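PDB 4FTD: uncharacterized protein from Bacteroides eggerthii, which is of unknown function but combines a six-bladed beta-propeller with an immunoglobulin-like domain and may act in carbohydrate metabolism. Local coordinates for residues A[139-144]-A[430-435]; A[354-359]-A[410-415]; A[398-403]-A[439-444]. One frame throughout, in Å; residues are numbered along the deposited sequence.

Interaction 1. Residues A[139-144]-A[430-435]; sequences RCASYD and CLFASR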
ATOM      1  N   ARG A 139     -19.192   8.484  -5.951  1.00 32.53           N
ATOM      2  CA  ARG A 139     -18.249   7.727  -6.817  1.00 35.13           C
ATOM      3  C   ARG A 139     -16.800   7.905  -6.435  1.00 35.82           C
ATOM      4  O   ARG A 139     -15.889   7.381  -7.080  1.00 37.24           O
ATOM      5  CB  ARG A 139     -18.455   8.150  -8.263  1.00 36.50           C
ATOM      6  CG  ARG A 139     -19.855   7.864  -8.725  1.00 38.36           C
ATOM      7  CD  ARG A 139     -20.059   8.139 -10.203  1.00 37.56           C
ATOM      8  NE  ARG A 139     -21.490   7.921 -10.496  1.00 37.45           N
ATOM      9  CZ  ARG A 139     -22.010   7.925 -11.721  1.00 43.50           C
ATOM     10  NH1 ARG A 139     -21.247   8.098 -12.767  1.00 41.79           N
ATOM     11  NH2 ARG A 139     -23.304   7.765 -11.902  1.00 43.22           N
ATOM     12  N   CYS A 140     -16.562   8.597  -5.330  1.00 35.33           N
ATOM     13  CA  CYS A 140     -15.219   8.875  -4.911  1.00 36.32           C
ATOM     14  C   CYS A 140     -15.090   9.118  -3.421  1.00 38.05           C
ATOM     15  O   CYS A 140     -15.892   9.822  -2.837  1.00 34.40           O
ATOM     16  CB  CYS A 140     -14.739  10.126  -5.601  1.00 41.92           C
ATOM     17  SG  CYS A 140     -12.967  10.530  -5.481  1.00 39.35           S
ATOM     18  N   ALA A 141     -14.020   8.575  -2.866  1.00 36.30           N
ATOM     19  CA  ALA A 141     -13.578   8.807  -1.507  1.00 37.58           C
ATOM     20  C   ALA A 141     -12.051   8.854  -1.514  1.00 37.83           C
ATOM     21  O   ALA A 141     -11.404   8.278  -2.385  1.00 40.14           O
ATOM     22  CB  ALA A 141     -14.132   7.703  -0.543  1.00 35.28           C
ATOM     23  N   SER A 142     -11.471   9.593  -0.576  1.00 37.15           N
ATOM     24  CA  SER A 142     -10.045   9.747  -0.457  1.00 38.85           C
ATOM     25  C   SER A 142      -9.673   9.765   1.053  1.00 39.15           C
ATOM     26  O   SER A 142     -10.531   9.942   1.893  1.00 39.93           O
ATOM     27  CB  SER A 142      -9.602  11.031  -1.173  1.00 37.02           C
ATOM     28  OG  SER A 142      -8.192  11.246  -1.101  1.00 40.47           O
ATOM     29  N   TYR A 143      -8.416   9.500   1.359  1.00 35.59           N
ATOM     30  CA  TYR A 143      -7.931   9.320   2.738  1.00 38.57           C
ATOM     31  C   TYR A 143      -6.528   9.856   2.867  1.00 43.12           C
ATOM     32  O   TYR A 143      -5.757   9.724   1.958  1.00 37.93           O
ATOM     33  CB  TYR A 143      -7.968   7.848   3.071  1.00 41.34           C
ATOM     34  CG  TYR A 143      -7.091   7.345   4.218  1.00 42.50           C
ATOM     35  CD1 TYR A 143      -5.796   6.871   3.966  1.00 44.24           C
ATOM     36  CD2 TYR A 143      -7.580   7.231   5.502  1.00 38.94           C
ATOM     37  CE1 TYR A 143      -5.003   6.368   4.973  1.00 44.80           C
ATOM     38  CE2 TYR A 143      -6.788   6.685   6.526  1.00 41.71           C
ATOM     39  CZ  TYR A 143      -5.502   6.267   6.234  1.00 45.01           C
ATOM     40  OH  TYR A 143      -4.705   5.771   7.185  1.00 45.26           O
ATOM     41  N   ASP A 144      -6.207  10.476   3.983  1.00 41.63           N
ATOM     42  CA  ASP A 144      -4.862  10.952   4.235  1.00 47.56           C
ATOM     43  C   ASP A 144      -4.345  10.609   5.639  1.00 49.18           C
ATOM     44  O   ASP A 144      -3.381  11.189   6.064  1.00 47.42           O
ATOM     45  CB  ASP A 144      -4.806  12.463   4.023  1.00 42.88           C
ATOM     46  CG  ASP A 144      -5.630  13.237   5.031  1.00 45.85           C
ATOM     47  OD1 ASP A 144      -6.266  12.644   5.935  1.00 42.70           O
ATOM     48  OD2 ASP A 144      -5.672  14.460   4.887  1.00 43.77           O
ATOM     49  N   CYS A 430      -0.531   2.293   6.455  1.00 44.67           N
ATOM     50  CA  CYS A 430      -1.996   2.377   6.447  1.00 44.64           C
ATOM     51  C   CYS A 430      -2.465   2.517   5.010  1.00 43.63           C
ATOM     52  O   CYS A 430      -2.038   3.428   4.324  1.00 46.38           O
ATOM     53  CB  CYS A 430      -2.445   3.545   7.292  1.00 45.68           C
ATOM     54  SG  CYS A 430      -1.678   3.638   8.921  1.00 55.14           S
ATOM     55  N   LEU A 431      -3.270   1.560   4.547  1.00 41.65           N
ATOM     56  CA  LEU A 431      -3.736   1.479   3.171  1.00 41.26           C
ATOM     57  C   LEU A 431      -5.247   1.680   3.154  1.00 42.32           C
ATOM     58  O   LEU A 431      -5.951   1.233   4.052  1.00 47.44           O
ATOM     59  CB  LEU A 431      -3.361   0.122   2.547  1.00 40.84           C
ATOM     60  CG  LEU A 431      -1.875  -0.266   2.638  1.00 45.31           C
ATOM     61  CD1 LEU A 431      -1.708  -1.625   1.968  1.00 46.70           C
ATOM     62  CD2 LEU A 431      -0.934   0.763   1.987  1.00 39.85           C
ATOM     63  N   PHE A 432      -5.715   2.364   2.124  1.00 41.73           N
ATOM     64  CA  PHE A 432      -7.126   2.673   1.918  1.00 36.34           C
ATOM     65  C   PHE A 432      -7.496   2.352   0.498  1.00 40.90           C
ATOM     66  O   PHE A 432      -6.720   2.637  -0.433  1.00 37.80           O
ATOM     67  CB  PHE A 432      -7.334   4.144   2.168  1.00 40.82           C
ATOM     68  CG  PHE A 432      -8.694   4.703   1.752  1.00 37.76           C
ATOM     69  CD1 PHE A 432      -8.882   5.250   0.478  1.00 36.39           C
ATOM     70  CD2 PHE A 432      -9.738   4.827   2.712  1.00 39.73           C
ATOM     71  CE1 PHE A 432     -10.099   5.828   0.120  1.00 35.11           C
ATOM     72  CE2 PHE A 432     -10.934   5.431   2.372  1.00 37.57           C
ATOM     73  CZ  PHE A 432     -11.114   5.920   1.066  1.00 35.28           C
ATOM     74  N   ALA A 433      -8.686   1.810   0.337  1.00 38.35           N
ATOM     75  CA  ALA A 433      -9.356   1.639  -0.958  1.00 36.77           C
ATOM     76  C   ALA A 433     -10.849   1.945  -0.770  1.00 40.26           C
ATOM     77  O   ALA A 433     -11.437   1.702   0.308  1.00 37.75           O
ATOM     78  CB  ALA A 433      -9.181   0.231  -1.524  1.00 39.02           C
ATOM     79  N   SER A 434     -11.445   2.501  -1.813  1.00 38.26           N
ATOM     80  CA  SER A 434     -12.872   2.776  -1.892  1.00 38.42           C
ATOM     81  C   SER A 434     -13.348   2.392  -3.272  1.00 40.97           C
ATOM     82  O   SER A 434     -12.681   2.694  -4.247  1.00 38.23           O
ATOM     83  CB  SER A 434     -13.151   4.277  -1.735  1.00 42.52           C
ATOM     84  OG  SER A 434     -14.574   4.485  -1.643  1.00 45.70           O
ATOM     85  N   ARG A 435     -14.542   1.837  -3.358  1.00 39.28           N
ATOM     86  CA  ARG A 435     -15.120   1.446  -4.613  1.00 37.90           C
ATOM     87  C   ARG A 435     -16.614   1.711  -4.623  1.00 35.65           C
ATOM     88  O   ARG A 435     -17.350   1.367  -3.668  1.00 37.91           O
ATOM     89  CB  ARG A 435     -14.769   0.013  -4.905  1.00 39.82           C
ATOM     90  CG  ARG A 435     -15.200  -0.454  -6.283  1.00 40.09           C
ATOM     91  CD  ARG A 435     -16.513  -1.205  -6.233  1.00 43.43           C
ATOM     92  NE  ARG A 435     -16.901  -1.744  -7.517  1.00 42.97           N
ATOM     93  CZ  ARG A 435     -18.028  -2.407  -7.745  1.00 41.30           C
ATOM     94  NH1 ARG A 435     -18.905  -2.591  -6.770  1.00 43.45           N
ATOM     95  NH2 ARG A 435     -18.279  -2.896  -8.959  1.00 45.45           N
TER
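Tyr143 lays its CB over one face of the Phe432 ring, 3.6 Å from the ring centroid, in a CH-pi contact displaced toward the rim. The two rings do not form a proper stack: their planes are only 5° from parallel, yet the centroids are 5.5 Å apart and the rings hardly overlap. Both residues carry CG anti to the backbone N (chi1 159° for Tyr143, 169° for Phe432), and because the strands are antiparallel the rings slide past one another in opposite directions. Phe432 CB returns the contact obliquely, 3.6 Å from Tyr143 CD1. The phenol therefore runs on to Cys430, where Tyr143 OH lies 3.2 Å from Cys430 CB, a tight fit. The Phe432 ring instead points at Ala141: its CZ is 3.9 Å from Ala141 CB, which sits in the ring plane at the edge. Ala141 O also meets this edge, 3.7 Å from Phe432 CE1, and it is a buried carbonyl with no hydrogen-bonding partner in the model. Past the ring, Ser434 OG touches Ala141 CB at 3.4 Å. All of this is packing between two sheets whose strands pair elsewhere, Ser142 with Leu149 and Phe432 with Asp415. Polar ties come from a third strand, since Asp415 OD2 accepts bonds from Ser142 OG and Tyr143 N. Strand 138-143, at one margin of its four-stranded blade, thus lies against strand 426-435, an inner strand of the adjoining propeller blade, with Tyr417 of strand 412-420 and Ile442 of strand 439-446 also touching Tyr143.

Interaction 2. Residues A[354-359]-A[410-415]; sequences LVCTAG and ALAQTD
Thr414 reaches toward Leu354 tip to tip, starting at CB, which lies 3.8 Å from Leu354 CG. From there the side chain forks. The methyl CG2, anti to the carbonyl carbon, bears on the opposing main chain: it is 3.5 Å from Cys356 N and 3.6 Å from Val355 C. The hydroxyl takes the position between backbone N and carbonyl carbon (chi1 60°), and OG1 donates a hydrogen bond to Ala341 O, outside the two segments. One branch thus packs while the other is tied to the blade that carries 354-359. Leu354 extends the contact beyond the threonine, its CD2 resting 3.4 Å from Asp415 O.

On the other side of Thr414, the residues become small. Cys356 SG meets Ala412 CB at 3.8 Å, and Cys356 CB also touches the threonine methyl. Further along, Ala358 CB comes 3.4 Å from Ala410 O, while Ala410 CB sits 3.4 Å from Gly359 O. Gly359 adopts positive phi (77°), where a CB would be jammed against the carbonyl O of Ala358. The carbonyls of this turn are used by Arg435, whose NE binds Ala358 O and whose NH2 binds Gly359 O.

The two strands run antiparallel at 160° yet share no backbone bonds, which marks an interface between blades rather than a sheet pairing. Asp415 adds a polar link at one end, forming a salt bridge to Lys343. Strand 412-420 here packs on strand 350-357, with strand 339-340 touching Ala358 and Ala412, strand 369-374 meeting Leu354, and strand 426-435 touching Cys356 and Ala410.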
ATOM      1  N   LEU A 354      -0.106  -0.599  -4.693  1.00 44.08           N
ATOM      2  CA  LEU A 354      -1.447  -0.558  -4.107  1.00 42.01           C
ATOM      3  C   LEU A 354      -2.406  -0.307  -5.277  1.00 46.93           C
ATOM      4  O   LEU A 354      -2.193   0.637  -6.068  1.00 44.65           O
ATOM      5  CB  LEU A 354      -1.547   0.555  -3.069  1.00 42.13           C
ATOM      6  CG  LEU A 354      -2.933   0.871  -2.489  1.00 49.43           C
ATOM      7  CD1 LEU A 354      -3.555  -0.328  -1.786  1.00 41.79           C
ATOM      8  CD2 LEU A 354      -2.812   2.095  -1.562  1.00 43.35           C
ATOM      9  N   VAL A 355      -3.396  -1.175  -5.432  1.00 41.14           N
ATOM     10  CA  VAL A 355      -4.419  -0.992  -6.469  1.00 42.90           C
ATOM     11  C   VAL A 355      -5.764  -1.315  -5.883  1.00 43.10           C
ATOM     12  O   VAL A 355      -5.846  -1.900  -4.787  1.00 45.91           O
ATOM     13  CB  VAL A 355      -4.182  -1.868  -7.718  1.00 41.28           C
ATOM     14  CG1 VAL A 355      -2.859  -1.542  -8.386  1.00 46.24           C
ATOM     15  CG2 VAL A 355      -4.298  -3.354  -7.392  1.00 43.89           C
ATOM     16  N   CYS A 356      -6.834  -0.868  -6.560  1.00 40.63           N
ATOM     17  CA  CYS A 356      -8.171  -1.386  -6.247  1.00 43.74           C
ATOM     18  C   CYS A 356      -8.747  -1.972  -7.501  1.00 43.38           C
ATOM     19  O   CYS A 356      -8.738  -1.306  -8.556  1.00 43.64           O
ATOM     20  CB  CYS A 356      -9.105  -0.301  -5.680  1.00 43.94           C
ATOM     21  SG  CYS A 356     -10.673  -0.943  -5.062  1.00 44.76           S
ATOM     22  N   THR A 357      -9.260  -3.201  -7.441  1.00 44.64           N
ATOM     23  CA  THR A 357      -9.853  -3.772  -8.661  1.00 44.80           C
ATOM     24  C   THR A 357     -11.303  -3.217  -8.759  1.00 45.07           C
ATOM     25  O   THR A 357     -12.001  -3.168  -7.762  1.00 47.25           O
ATOM     26  CB  THR A 357      -9.768  -5.304  -8.705  1.00 41.56           C
ATOM     27  OG1 THR A 357     -10.456  -5.766  -7.561  1.00 46.94           O
ATOM     28  CG2 THR A 357      -8.251  -5.824  -8.727  1.00 39.70           C
ATOM     29  N   ALA A 358     -11.726  -2.801  -9.954  1.00 45.43           N
ATOM     30  CA  ALA A 358     -12.961  -2.002 -10.140  1.00 42.01           C
ATOM     31  C   ALA A 358     -14.257  -2.793 -10.246  1.00 43.40           C
ATOM     32  O   ALA A 358     -15.244  -2.529  -9.523  1.00 45.07           O
ATOM     33  CB  ALA A 358     -12.798  -1.091 -11.355  1.00 40.28           C
ATOM     34  N   GLY A 359     -14.294  -3.762 -11.156  1.00 42.39           N
ATOM     35  CA  GLY A 359     -15.546  -4.460 -11.400  1.00 45.55           C
ATOM     36  C   GLY A 359     -16.528  -3.652 -12.239  1.00 46.37           C
ATOM     37  O   GLY A 359     -17.649  -3.409 -11.816  1.00 40.84           O
ATOM     38  N   ALA A 410     -18.038   1.930 -11.853  1.00 43.68           N
ATOM     39  CA  ALA A 410     -17.194   1.256 -10.876  1.00 46.57           C
ATOM     40  C   ALA A 410     -15.915   2.061 -10.564  1.00 40.51           C
ATOM     41  O   ALA A 410     -14.787   1.531 -10.559  1.00 42.65           O
ATOM     42  CB  ALA A 410     -16.891  -0.165 -11.387  1.00 42.07           C
ATOM     43  N   LEU A 411     -16.095   3.338 -10.260  1.00 41.21           N
ATOM     44  CA  LEU A 411     -14.971   4.193  -9.926  1.00 38.78           C
ATOM     45  C   LEU A 411     -14.427   3.714  -8.546  1.00 34.84           C
ATOM     46  O   LEU A 411     -15.226   3.376  -7.605  1.00 42.24           O
ATOM     47  CB  LEU A 411     -15.336   5.695  -9.918  1.00 42.74           C
ATOM     48  CG  LEU A 411     -15.523   6.382 -11.302  1.00 42.59           C
ATOM     49  CD1 LEU A 411     -14.257   6.291 -12.164  1.00 37.85           C
ATOM     50  CD2 LEU A 411     -16.749   5.845 -12.022  1.00 38.54           C
ATOM     51  N   ALA A 412     -13.100   3.599  -8.496  1.00 38.43           N
ATOM     52  CA  ALA A 412     -12.359   3.115  -7.323  1.00 36.29           C
ATOM     53  C   ALA A 412     -11.161   4.002  -7.073  1.00 41.00           C
ATOM     54  O   ALA A 412     -10.580   4.541  -8.020  1.00 36.96           O
ATOM     55  CB  ALA A 412     -11.896   1.668  -7.496  1.00 36.97           C
ATOM     56  N   GLN A 413     -10.838   4.196  -5.795  1.00 35.42           N
ATOM     57  CA  GLN A 413      -9.739   5.028  -5.360  1.00 37.62           C
ATOM     58  C   GLN A 413      -8.881   4.207  -4.368  1.00 41.85           C
ATOM     59  O   GLN A 413      -9.335   3.242  -3.730  1.00 36.40           O
ATOM     60  CB  GLN A 413     -10.214   6.312  -4.631  1.00 33.64           C
ATOM     61  CG  GLN A 413     -11.042   7.262  -5.486  1.00 36.53           C
ATOM     62  CD  GLN A 413     -12.444   6.783  -5.747  1.00 39.82           C
ATOM     63  OE1 GLN A 413     -13.108   6.255  -4.840  1.00 37.94           O
ATOM     64  NE2 GLN A 413     -12.928   6.985  -6.969  1.00 36.23           N
ATOM     65  N   THR A 414      -7.624   4.596  -4.306  1.00 35.26           N
ATOM     66  CA  THR A 414      -6.668   4.110  -3.313  1.00 40.28           C
ATOM     67  C   THR A 414      -5.976   5.312  -2.691  1.00 38.27           C
ATOM     68  O   THR A 414      -5.918   6.408  -3.259  1.00 38.63           O
ATOM     69  CB  THR A 414      -5.605   3.166  -3.900  1.00 40.40           C
ATOM     70  OG1 THR A 414      -4.861   3.854  -4.909  1.00 43.69           O
ATOM     71  CG2 THR A 414      -6.242   1.898  -4.439  1.00 39.34           C
ATOM     72  N   ASP A 415      -5.428   5.091  -1.512  1.00 37.59           N
ATOM     73  CA  ASP A 415      -4.626   6.107  -0.817  1.00 36.52           C
ATOM     74  C   ASP A 415      -3.836   5.395   0.271  1.00 43.06           C
ATOM     75  O   ASP A 415      -4.147   4.269   0.618  1.00 40.07           O
ATOM     76  CB  ASP A 415      -5.505   7.196  -0.169  1.00 35.49           C
ATOM     77  CG  ASP A 415      -5.799   8.386  -1.094  1.00 45.75           C
ATOM     78  OD1 ASP A 415      -4.845   8.955  -1.726  1.00 41.30           O
ATOM     79  OD2 ASP A 415      -7.002   8.777  -1.141  1.00 39.55           O
TER

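Interaction 3. Residues A[398-403]-A[439-444]; sequences YQFKLG and GFVICE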
ATOM      1  N   TYR A 398      -1.290  -9.102  -0.428  1.00 53.82           N
ATOM      2  CA  TYR A 398      -2.409  -8.827   0.495  1.00 49.56           C
ATOM      3  C   TYR A 398      -3.645  -8.457  -0.321  1.00 50.11           C
ATOM      4  O   TYR A 398      -3.521  -7.778  -1.331  1.00 50.92           O
ATOM      5  CB  TYR A 398      -2.081  -7.674   1.473  1.00 48.46           C
ATOM      6  CG  TYR A 398      -3.230  -7.351   2.403  1.00 49.24           C
ATOM      7  CD1 TYR A 398      -3.514  -8.172   3.492  1.00 52.43           C
ATOM      8  CD2 TYR A 398      -4.077  -6.261   2.157  1.00 49.79           C
ATOM      9  CE1 TYR A 398      -4.590  -7.905   4.331  1.00 57.26           C
ATOM     10  CE2 TYR A 398      -5.163  -5.994   2.984  1.00 47.45           C
ATOM     11  CZ  TYR A 398      -5.409  -6.806   4.071  1.00 52.16           C
ATOM     12  OH  TYR A 398      -6.484  -6.547   4.872  1.00 49.06           O
ATOM     13  N   GLN A 399      -4.820  -8.903   0.125  1.00 49.73           N
ATOM     14  CA  GLN A 399      -6.085  -8.602  -0.529  1.00 48.28           C
ATOM     15  C   GLN A 399      -7.155  -8.372   0.513  1.00 49.14           C
ATOM     16  O   GLN A 399      -7.220  -9.106   1.501  1.00 49.24           O
ATOM     17  CB  GLN A 399      -6.532  -9.774  -1.391  1.00 52.27           C
ATOM     18  CG  GLN A 399      -7.773  -9.503  -2.229  1.00 52.70           C
ATOM     19  CD  GLN A 399      -8.207 -10.713  -3.009  1.00 57.30           C
ATOM     20  OE1 GLN A 399      -8.583 -11.730  -2.437  1.00 59.85           O
ATOM     21  NE2 GLN A 399      -8.162 -10.608  -4.311  1.00 56.03           N
ATOM     22  N   PHE A 400      -7.965  -7.337   0.308  1.00 49.33           N
ATOM     23  CA  PHE A 400      -9.140  -7.111   1.128  1.00 45.97           C
ATOM     24  C   PHE A 400     -10.297  -6.898   0.167  1.00 47.31           C
ATOM     25  O   PHE A 400     -10.334  -5.917  -0.548  1.00 45.97           O
ATOM     26  CB  PHE A 400      -9.009  -5.939   2.102  1.00 46.44           C
ATOM     27  CG  PHE A 400     -10.166  -5.874   3.066  1.00 46.99           C
ATOM     28  CD1 PHE A 400     -11.352  -5.248   2.704  1.00 49.43           C
ATOM     29  CD2 PHE A 400     -10.092  -6.508   4.303  1.00 52.01           C
ATOM     30  CE1 PHE A 400     -12.444  -5.232   3.562  1.00 47.87           C
ATOM     31  CE2 PHE A 400     -11.184  -6.496   5.171  1.00 54.26           C
ATOM     32  CZ  PHE A 400     -12.365  -5.870   4.788  1.00 53.39           C
ATOM     33  N   LYS A 401     -11.210  -7.847   0.146  1.00 44.66           N
ATOM     34  CA  LYS A 401     -12.362  -7.817  -0.720  1.00 47.36           C
ATOM     35  C   LYS A 401     -13.424  -6.881  -0.161  1.00 49.50           C
ATOM     36  O   LYS A 401     -13.842  -7.049   0.988  1.00 46.98           O
ATOM     37  CB  LYS A 401     -12.895  -9.232  -0.838  1.00 51.02           C
ATOM     38  CG  LYS A 401     -12.090 -10.101  -1.790  1.00 52.92           C
ATOM     39  CD  LYS A 401     -12.721 -11.477  -1.862  1.00 63.62           C
ATOM     40  CE  LYS A 401     -12.956 -11.911  -3.288  1.00 78.79           C
ATOM     41  NZ  LYS A 401     -13.988 -11.108  -4.038  1.00 58.19           N
ATOM     42  N   LEU A 402     -13.883  -5.931  -0.986  1.00 42.88           N
ATOM     43  CA  LEU A 402     -14.840  -4.907  -0.572  1.00 46.86           C
ATOM     44  C   LEU A 402     -16.295  -5.366  -0.744  1.00 43.44           C
ATOM     45  O   LEU A 402     -17.205  -4.673  -0.326  1.00 48.74           O
ATOM     46  CB  LEU A 402     -14.583  -3.593  -1.342  1.00 45.55           C
ATOM     47  CG  LEU A 402     -13.219  -2.898  -1.196  1.00 51.05           C
ATOM     48  CD1 LEU A 402     -12.985  -1.840  -2.286  1.00 44.23           C
ATOM     49  CD2 LEU A 402     -13.151  -2.305   0.191  1.00 40.81           C
ATOM     50  N   GLY A 403     -16.510  -6.516  -1.385  1.00 45.98           N
ATOM     51  CA  GLY A 403     -17.865  -7.004  -1.664  1.00 49.73           C
ATOM     52  C   GLY A 403     -18.501  -6.239  -2.820  1.00 46.78           C
ATOM     53  O   GLY A 403     -17.867  -5.425  -3.502  1.00 43.71           O
ATOM     54  N   GLY A 439     -18.179   0.392  -0.911  1.00 36.88           N
ATOM     55  CA  GLY A 439     -17.756   1.036   0.321  1.00 41.64           C
ATOM     56  C   GLY A 439     -16.234   1.225   0.371  1.00 41.74           C
ATOM     57  O   GLY A 439     -15.583   1.221  -0.647  1.00 41.39           O
ATOM     58  N   PHE A 440     -15.686   1.374   1.574  1.00 43.63           N
ATOM     59  CA  PHE A 440     -14.262   1.631   1.750  1.00 43.91           C
ATOM     60  C   PHE A 440     -13.679   0.892   2.936  1.00 42.64           C
ATOM     61  O   PHE A 440     -14.421   0.461   3.799  1.00 39.19           O
ATOM     62  CB  PHE A 440     -13.983   3.127   1.818  1.00 37.68           C
ATOM     63  CG  PHE A 440     -14.445   3.845   3.083  1.00 36.83           C
ATOM     64  CD1 PHE A 440     -13.655   3.859   4.220  1.00 39.44           C
ATOM     65  CD2 PHE A 440     -15.643   4.586   3.091  1.00 44.57           C
ATOM     66  CE1 PHE A 440     -14.071   4.531   5.378  1.00 41.01           C
ATOM     67  CE2 PHE A 440     -16.051   5.269   4.218  1.00 43.16           C
ATOM     68  CZ  PHE A 440     -15.254   5.259   5.354  1.00 41.69           C
ATOM     69  N   VAL A 441     -12.357   0.770   2.965  1.00 41.53           N
ATOM     70  CA  VAL A 441     -11.632   0.069   4.044  1.00 43.00           C
ATOM     71  C   VAL A 441     -10.316   0.811   4.324  1.00 38.77           C
ATOM     72  O   VAL A 441      -9.716   1.452   3.418  1.00 40.97           O
ATOM     73  CB  VAL A 441     -11.388  -1.421   3.672  1.00 39.48           C
ATOM     74  CG1 VAL A 441     -10.408  -1.570   2.520  1.00 38.89           C
ATOM     75  CG2 VAL A 441     -10.889  -2.254   4.844  1.00 38.92           C
ATOM     76  N   ILE A 442      -9.905   0.803   5.601  1.00 40.29           N
ATOM     77  CA  ILE A 442      -8.581   1.197   6.004  1.00 45.86           C
ATOM     78  C   ILE A 442      -7.917  -0.050   6.619  1.00 46.88           C
ATOM     79  O   ILE A 442      -8.468  -0.635   7.547  1.00 45.40           O
ATOM     80  CB  ILE A 442      -8.615   2.302   7.047  1.00 47.09           C
ATOM     81  CG1 ILE A 442      -9.310   3.556   6.479  1.00 44.17           C
ATOM     82  CG2 ILE A 442      -7.173   2.593   7.528  1.00 45.79           C
ATOM     83  CD1 ILE A 442      -9.757   4.540   7.552  1.00 42.54           C
ATOM     84  N   CYS A 443      -6.758  -0.456   6.087  1.00 41.15           N
ATOM     85  CA  CYS A 443      -6.004  -1.611   6.577  1.00 44.94           C
ATOM     86  C   CYS A 443      -4.638  -1.143   7.027  1.00 48.95           C
ATOM     87  O   CYS A 443      -3.898  -0.556   6.220  1.00 50.01           O
ATOM     88  CB  CYS A 443      -5.820  -2.621   5.464  1.00 48.73           C
ATOM     89  SG  CYS A 443      -7.365  -3.146   4.749  1.00 50.48           S
ATOM     90  N   GLU A 444      -4.312  -1.374   8.295  1.00 48.32           N
ATOM     91  CA  GLU A 444      -3.055  -0.917   8.897  1.00 47.88           C
ATOM     92  C   GLU A 444      -2.184  -2.123   9.224  1.00 51.86           C
ATOM     93  O   GLU A 444      -2.677  -3.156   9.708  1.00 50.78           O
ATOM     94  CB  GLU A 444      -3.329  -0.126  10.177  1.00 48.99           C
ATOM     95  CG  GLU A 444      -4.316   1.027  10.001  1.00 55.67           C
ATOM     96  CD  GLU A 444      -4.326   2.011  11.167  1.00 60.08           C
ATOM     97  OE1 GLU A 444      -3.970   1.618  12.297  1.00 57.99           O
ATOM     98  OE2 GLU A 444      -4.687   3.188  10.961  1.00 56.43           O
TER
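The strand holding Phe400 and the strand holding Val441 run antiparallel at 147° but stand well apart, their axes 9.0 Å from each other at closest approach. They draw together toward one end, where Leu402 CA and Gly439 CA are 6.7 Å apart. Each is hydrogen-bonded within its own sheet, Phe400 to Leu370 and Val441 to Ala433, so side chains must span the interval.

Phe400 offers one ring face to Val441, whose CG2 lies 3.8 Å from the ring centroid and 18° off the normal, a CH-pi contact displaced toward the rim. Val441 can serve two neighbours because CG2 is anti to the backbone N while CG1 (chi1 68°) fits between N and the carbonyl carbon. That second methyl meets Leu402 CD2 at 3.7 Å, crossing it obliquely. Cys443 forms the other focus. Its SG is 4.8 Å from the Phe400 ring centroid, approaching obliquely, and 5.2 Å from the Tyr398 ring centroid, at that ring's edge. Tyr398 OH lies 3.5 Å from the same sulfur.

An alanine in place of Phe400 removes the ring that Val441 CG2 and Cys443 SG share, and would probably open a gap toward Val121 and Asn123 of strand 120-125, which the ring also touches.

The polar ends are engaged elsewhere: Gln399 NE2 bonds to Glu371 and Lys401 NZ to Ser367 O. Separately, the backbone O atoms of Gln399 and Lys401 bond to a glycerol, probably from the crystallisation liquor. What joins the two blades here is therefore apolar and sulfur-aromatic, an attachment that relies on matching shapes and dispersion more than on directional bonds.

In the fold
From the N terminus, after the immunoglobulin-like domain, strand 120-125 becomes an outer strand of the last propeller blade. Residues 139-144 open interaction 1, and the chain travels through the remaining blades before 430-435 closes this longest loop. Within it, 354-359 begins interaction 2, closed by 410-415, which is therefore nested inside interaction 1. Residues 398-403 start interaction 3 before interaction 2 has closed and meet 439-444 after interaction 1 has, so interaction 3 crosses both. The three closing segments are neighbouring strands of one sheet, 412-420, 426-435 and 439-446. That blade is clasped between the first blade, through interaction 1, and the preceding blade, through interactions 2 and 3.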